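PDB 3MYX: (S)-ureidoglycine aminohydrolase cupin domain-containing protein from Pseudomonas syringae pv. tomato, which is of unknown function but belongs to the cupin superfamily and is probably related to (S)-ureidoglycine aminohydrolase. Local coordinates for residues A[208-211]-A[212-215]; A[160-163]-A[164-167]. All coordinates share one frame; numbering follows the deposited sequence.

Interaction 1: residues A[208-211]-A[212-215]; sequences TVNT and GDTV
Asn210 and Asp213 hold this corner of the chain closed through two hydrogen bonds. The backbone N of Asp213 donates to Asn210 O at 3.0 Å. In the other direction, Asn210 N gives its hydrogen to Asp213 OD2 at 2.8 Å in a fairly straight bond, approaching from above the carboxylate plane (56° out of it). Asp213 CG lies beside its own backbone N (chi1 -63°), and this rotation brings OD2 back to the backbone N of Asn210. The same OD2 makes a salt bridge to Arg12 NH1, which also donates to Thr208 O, while OD1 receives Ala13 N; together these bonds probably fix the rotation of the carboxylate. The Asn210 side chain lies roughly parallel to that of Asp213, but its amide plane stands 78° from the carboxylate. Residues 210-213 form a type II beta turn between strands 206-209 and 214-217 of the cupin fold. Gly212 sits at its third position with positive phi, where a residue without CB escapes a collision with Thr211 O, and its place in the sequence is consistent with the glycine that begins the second conserved cupin motif. The apolar contacts centre on the two valines. Val209 CG1, anti to the backbone N, lies 3.9 Å from Asp213 CB, the two side chains running in opposite senses. It also reaches Val215 CG1 at 4.1 Å, the two valines crossing at about a right angle. Leu192 and Val197 pack on Val209, and Met190 and Val7 on Val215.

Interaction 2: residues A[160-163]-A[164-167]; sequences FEDT and ASTL. With EDO (1,2-ethanediol), chain E.
Both oxygens of the Asp162 carboxylate reach forward to the residues that follow it, and the backbone amide of Ala164 meets OD1 from almost straight above the carboxylate plane (83° out of it). This 3.0 Å bond from Ala164 N to Asp162 OD1 makes an Asx turn, and an ST turn follows at Ser165; together they shape the loop joining the antiparallel strands 154-161 and 168-174 of the cupin fold. With CG anti to the backbone N (chi1 -153°), the carboxylate reaches over the turn toward Ala164 and Ser165, and Ser165 OG donates to Asp162 OD2 at 2.7 Å on its anti side, close to the plane. Thr66 OG1 is a further partner of OD2. Ser165 OG also accepts Leu167 N at 3.0 Å, the bond that defines the ST turn. The base of the loop is closed by Asp162 N, which donates to Leu167 O at 3.0 Å. A water bridges Asp162 O and Leu167 O, donating to both. Leu167 and Ala164 turn their side chains onto Thr66 of strand 66-71. On the outer side an ethanediol, probably from the crystallisation liquor, sits against Thr166: Thr166 N donates to ethanediol O1 at 2.9 Å, and ethanediol O2 donates to Thr166 OG1 at 2.8 Å.

Interactions 1 and 2 both reach one antiparallel sheet, through strand 214-217 in interaction 1 and strand 154-161 in interaction 2, but occupy opposite sides of the chain's centre, their centres 24 Å apart and their nearest atoms about 11 Å apart. Within that sheet strands 188-192, 231-237 and 168-174 lie between the two. Both contacts meet the earlier part of the chain: Thr214 OG1 bonds to His72 NE2, just past strand 66-71, while interaction 2 uses Thr66 at the start of that strand. The ethanediol belongs to interaction 2, where Thr166 OG1, which holds it, also bonds to the terminal carboxylate of Thr238 (OXT).

Interaction 1: residues A[208-211]-A[212-215]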
ATOM      1  N   THR A 208     -10.167 -12.111  -6.112  1.00 12.45           N
ATOM      2  CA  THR A 208     -11.039 -11.596  -5.075  1.00 11.75           C
ATOM      3  C   THR A 208     -10.169 -11.057  -3.955  1.00 12.69           C
ATOM      4  O   THR A 208      -9.373 -11.793  -3.367  1.00 14.20           O
ATOM      5  CB  THR A 208     -11.970 -12.667  -4.533  1.00 13.76           C
ATOM      6  OG1 THR A 208     -12.791 -13.134  -5.609  1.00 15.99           O
ATOM      7  CG2 THR A 208     -12.856 -12.090  -3.441  1.00 16.74           C
ATOM      8  N   VAL A 209     -10.293  -9.759  -3.708  1.00 10.19           N
ATOM      9  CA  VAL A 209      -9.573  -9.091  -2.638  1.00  9.92           C
ATOM     10  C   VAL A 209     -10.555  -8.956  -1.490  1.00  9.87           C
ATOM     11  O   VAL A 209     -11.571  -8.276  -1.596  1.00 10.04           O
ATOM     12  CB  VAL A 209      -9.026  -7.714  -3.089  1.00  9.47           C
ATOM     13  CG1 VAL A 209      -8.135  -7.117  -1.983  1.00 10.23           C
ATOM     14  CG2 VAL A 209      -8.281  -7.862  -4.436  1.00 10.92           C
ATOM     15  N   ASN A 210     -10.259  -9.662  -0.416  1.00  9.93           N
ATOM     16  CA  ASN A 210     -11.116  -9.706   0.749  1.00 10.47           C
ATOM     17  C   ASN A 210     -10.677  -8.741   1.826  1.00  9.85           C
ATOM     18  O   ASN A 210      -9.588  -8.166   1.780  1.00  9.03           O
ATOM     19  CB  ASN A 210     -11.146 -11.132   1.309  1.00 14.32           C
ATOM     20  CG  ASN A 210     -11.755 -12.116   0.341  1.00 17.92           C
ATOM     21  OD1 ASN A 210     -12.929 -12.009   0.013  1.00 18.80           O
ATOM     22  ND2 ASN A 210     -10.963 -13.087  -0.116  1.00 24.30           N
ATOM     23  N   THR A 211     -11.542  -8.566   2.810  1.00 10.65           N
ATOM     24  CA  THR A 211     -11.246  -7.715   3.923  1.00 10.34           C
ATOM     25  C   THR A 211      -9.943  -8.178   4.593  1.00  8.71           C
ATOM     26  O   THR A 211      -9.772  -9.358   4.880  1.00  9.42           O
ATOM     27  CB  THR A 211     -12.389  -7.759   4.929  1.00  9.96           C
ATOM     28  OG1 THR A 211     -13.639  -7.502   4.259  1.00 16.11           O
ATOM     29  CG2 THR A 211     -12.136  -6.789   6.044  1.00 12.38           C
ATOM     30  N   GLY A 212      -9.020  -7.254   4.813  1.00  8.65           N
ATOM     31  CA  GLY A 212      -7.750  -7.571   5.452  1.00  7.94           C
ATOM     32  C   GLY A 212      -6.648  -8.007   4.504  1.00  7.45           C
ATOM     33  O   GLY A 212      -5.533  -8.261   4.943  1.00  8.72           O
ATOM     34  N   ASP A 213      -6.961  -8.086   3.215  1.00  6.58           N
ATOM     35  CA  ASP A 213      -5.949  -8.414   2.191  1.00  7.03           C
ATOM     36  C   ASP A 213      -5.288  -7.138   1.677  1.00  6.67           C
ATOM     37  O   ASP A 213      -5.920  -6.083   1.634  1.00  7.01           O
ATOM     38  CB  ASP A 213      -6.560  -9.097   0.969  1.00  6.67           C
ATOM     39  CG  ASP A 213      -7.190 -10.439   1.247  1.00  9.09           C
ATOM     40  OD1 ASP A 213      -7.056 -11.012   2.348  1.00  8.45           O
ATOM     41  OD2 ASP A 213      -7.840 -10.934   0.298  1.00  9.38           O
ATOM     42  N   THR A 214      -4.037  -7.263   1.245  1.00  6.58           N
ATOM     43  CA  THR A 214      -3.334  -6.184   0.565  1.00  6.46           C
ATOM     44  C   THR A 214      -3.004  -6.608  -0.867  1.00  6.27           C
ATOM     45  O   THR A 214      -2.466  -7.702  -1.094  1.00  7.12           O
ATOM     46  CB  THR A 214      -2.032  -5.815   1.280  1.00  6.54           C
ATOM     47  OG1 THR A 214      -2.335  -5.406   2.606  1.00  7.38           O
ATOM     48  CG2 THR A 214      -1.318  -4.697   0.543  1.00  6.89           C
ATOM     49  N   VAL A 215      -3.315  -5.735  -1.816  1.00  6.96           N
ATOM     50  CA  VAL A 215      -3.054  -5.928  -3.228  1.00  7.21           C
ATOM     51  C   VAL A 215      -2.307  -4.708  -3.769  1.00  6.44           C
ATOM     52  O   VAL A 215      -2.489  -3.584  -3.287  1.00  6.98           O
ATOM     53  CB  VAL A 215      -4.385  -6.159  -4.025  1.00  8.76           C
ATOM     54  CG1 VAL A 215      -5.312  -4.950  -3.961  1.00 10.92           C
ATOM     55  CG2 VAL A 215      -4.129  -6.584  -5.479  1.00 12.18           C
TER

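Interaction 2: residues A[160-163]-A[164-167]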
ATOM      1  N   PHE A 160      -1.544  11.651   4.208  1.00  5.70           N
ATOM      2  CA  PHE A 160      -0.143  11.970   3.916  1.00  6.02           C
ATOM      3  C   PHE A 160      -0.027  12.325   2.433  1.00  4.90           C
ATOM      4  O   PHE A 160      -0.450  11.562   1.570  1.00  7.11           O
ATOM      5  CB  PHE A 160       0.758  10.793   4.263  1.00  6.63           C
ATOM      6  CG  PHE A 160       2.175  10.980   3.844  1.00  8.33           C
ATOM      7  CD1 PHE A 160       3.058  11.679   4.622  1.00 11.46           C
ATOM      8  CD2 PHE A 160       2.612  10.421   2.650  1.00  8.38           C
ATOM      9  CE1 PHE A 160       4.392  11.827   4.192  1.00 12.95           C
ATOM     10  CE2 PHE A 160       3.897  10.584   2.221  1.00 11.56           C
ATOM     11  CZ  PHE A 160       4.783  11.278   2.995  1.00  9.63           C
ATOM     12  N   GLU A 161       0.478  13.517   2.166  1.00  6.32           N
ATOM     13  CA  GLU A 161       0.756  13.959   0.819  1.00  6.85           C
ATOM     14  C   GLU A 161       2.252  14.254   0.714  1.00  5.91           C
ATOM     15  O   GLU A 161       2.735  15.240   1.267  1.00  7.72           O
ATOM     16  CB  GLU A 161      -0.070  15.189   0.476  1.00  9.34           C
ATOM     17  CG  GLU A 161      -1.560  14.907   0.484  1.00 12.34           C
ATOM     18  CD  GLU A 161      -2.400  16.144   0.181  1.00 20.01           C
ATOM     19  OE1 GLU A 161      -2.000  17.267   0.562  1.00 26.34           O
ATOM     20  OE2 GLU A 161      -3.468  15.992  -0.421  1.00 22.65           O
ATOM     21  N   ASP A 162       2.985  13.403   0.018  1.00  5.70           N
ATOM     22  CA  ASP A 162       4.422  13.542  -0.033  1.00  5.26           C
ATOM     23  C   ASP A 162       4.841  14.747  -0.860  1.00  5.69           C
ATOM     24  O   ASP A 162       4.162  15.132  -1.821  1.00  6.32           O
ATOM     25  CB  ASP A 162       5.052  12.288  -0.625  1.00  6.52           C
ATOM     26  CG  ASP A 162       6.469  12.048  -0.163  1.00  6.33           C
ATOM     27  OD1 ASP A 162       7.003  12.822   0.667  1.00  7.26           O
ATOM     28  OD2 ASP A 162       7.049  11.041  -0.625  1.00  7.26           O
ATOM     29  N   THR A 163       6.003  15.299  -0.505  1.00  5.46           N
ATOM     30  CA  THR A 163       6.707  16.201  -1.400  1.00  5.61           C
ATOM     31  C   THR A 163       7.967  15.548  -1.987  1.00  6.74           C
ATOM     32  O   THR A 163       8.516  16.089  -2.926  1.00  6.85           O
ATOM     33  CB  THR A 163       7.087  17.529  -0.703  1.00  5.96           C
ATOM     34  OG1 THR A 163       7.851  17.256   0.475  1.00  6.19           O
ATOM     35  CG2 THR A 163       5.840  18.294  -0.335  1.00  7.72           C
ATOM     36  N   ALA A 164       8.405  14.394  -1.471  1.00  6.22           N
ATOM     37  CA  ALA A 164       9.565  13.678  -2.020  1.00  7.00           C
ATOM     38  C   ALA A 164       9.189  12.660  -3.094  1.00  7.07           C
ATOM     39  O   ALA A 164      10.044  11.955  -3.604  1.00  7.52           O
ATOM     40  CB  ALA A 164      10.349  12.995  -0.896  1.00  8.30           C
ATOM     41  N   SER A 165       7.904  12.600  -3.417  1.00  6.92           N
ATOM     42  CA  SER A 165       7.346  11.722  -4.442  1.00  6.93           C
ATOM     43  C   SER A 165       5.943  12.226  -4.707  1.00  6.94           C
ATOM     44  O   SER A 165       5.472  13.137  -4.018  1.00  6.93           O
ATOM     45  CB  SER A 165       7.283  10.282  -3.948  1.00  7.93           C
ATOM     46  OG  SER A 165       6.244  10.109  -2.994  1.00  7.41           O
ATOM     47  N   THR A 166       5.255  11.610  -5.660  1.00  6.58           N
ATOM     48  CA  THR A 166       3.844  11.904  -5.889  1.00  7.46           C
ATOM     49  C   THR A 166       2.898  11.060  -5.031  1.00  6.73           C
ATOM     50  O   THR A 166       1.685  11.122  -5.219  1.00  8.46           O
ATOM     51  CB  THR A 166       3.482  11.753  -7.366  1.00  8.49           C
ATOM     52  OG1 THR A 166       3.651  10.392  -7.755  1.00 10.68           O
ATOM     53  CG2 THR A 166       4.346  12.656  -8.251  1.00 11.20           C
ATOM     54  N   LEU A 167       3.419  10.302  -4.074  1.00  6.38           N
ATOM     55  CA  LEU A 167       2.559   9.486  -3.223  1.00  6.26           C
ATOM     56  C   LEU A 167       1.543  10.302  -2.462  1.00  6.17           C
ATOM     57  O   LEU A 167       1.880  11.337  -1.859  1.00  6.27           O
ATOM     58  CB  LEU A 167       3.388   8.666  -2.241  1.00  6.79           C
ATOM     59  CG  LEU A 167       4.113   7.461  -2.810  1.00  6.82           C
ATOM     60  CD1 LEU A 167       5.121   6.926  -1.769  1.00  8.52           C
ATOM     61  CD2 LEU A 167       3.135   6.375  -3.229  1.00  9.21           C
TER
HETATM   62  C1  EDO E 240       6.545   8.534  -7.468  1.00 22.10           C
HETATM   63  O1  EDO E 240       6.959   9.903  -7.314  1.00 15.83           O
HETATM   64  C2  EDO E 240       6.353   8.214  -8.949  1.00 24.79           C
HETATM   65  O2  EDO E 240       5.481   9.175  -9.564  1.00 29.34           O
HETATM   66  O   HOH W   1       1.980  13.918  -3.138  1.00 11.24           O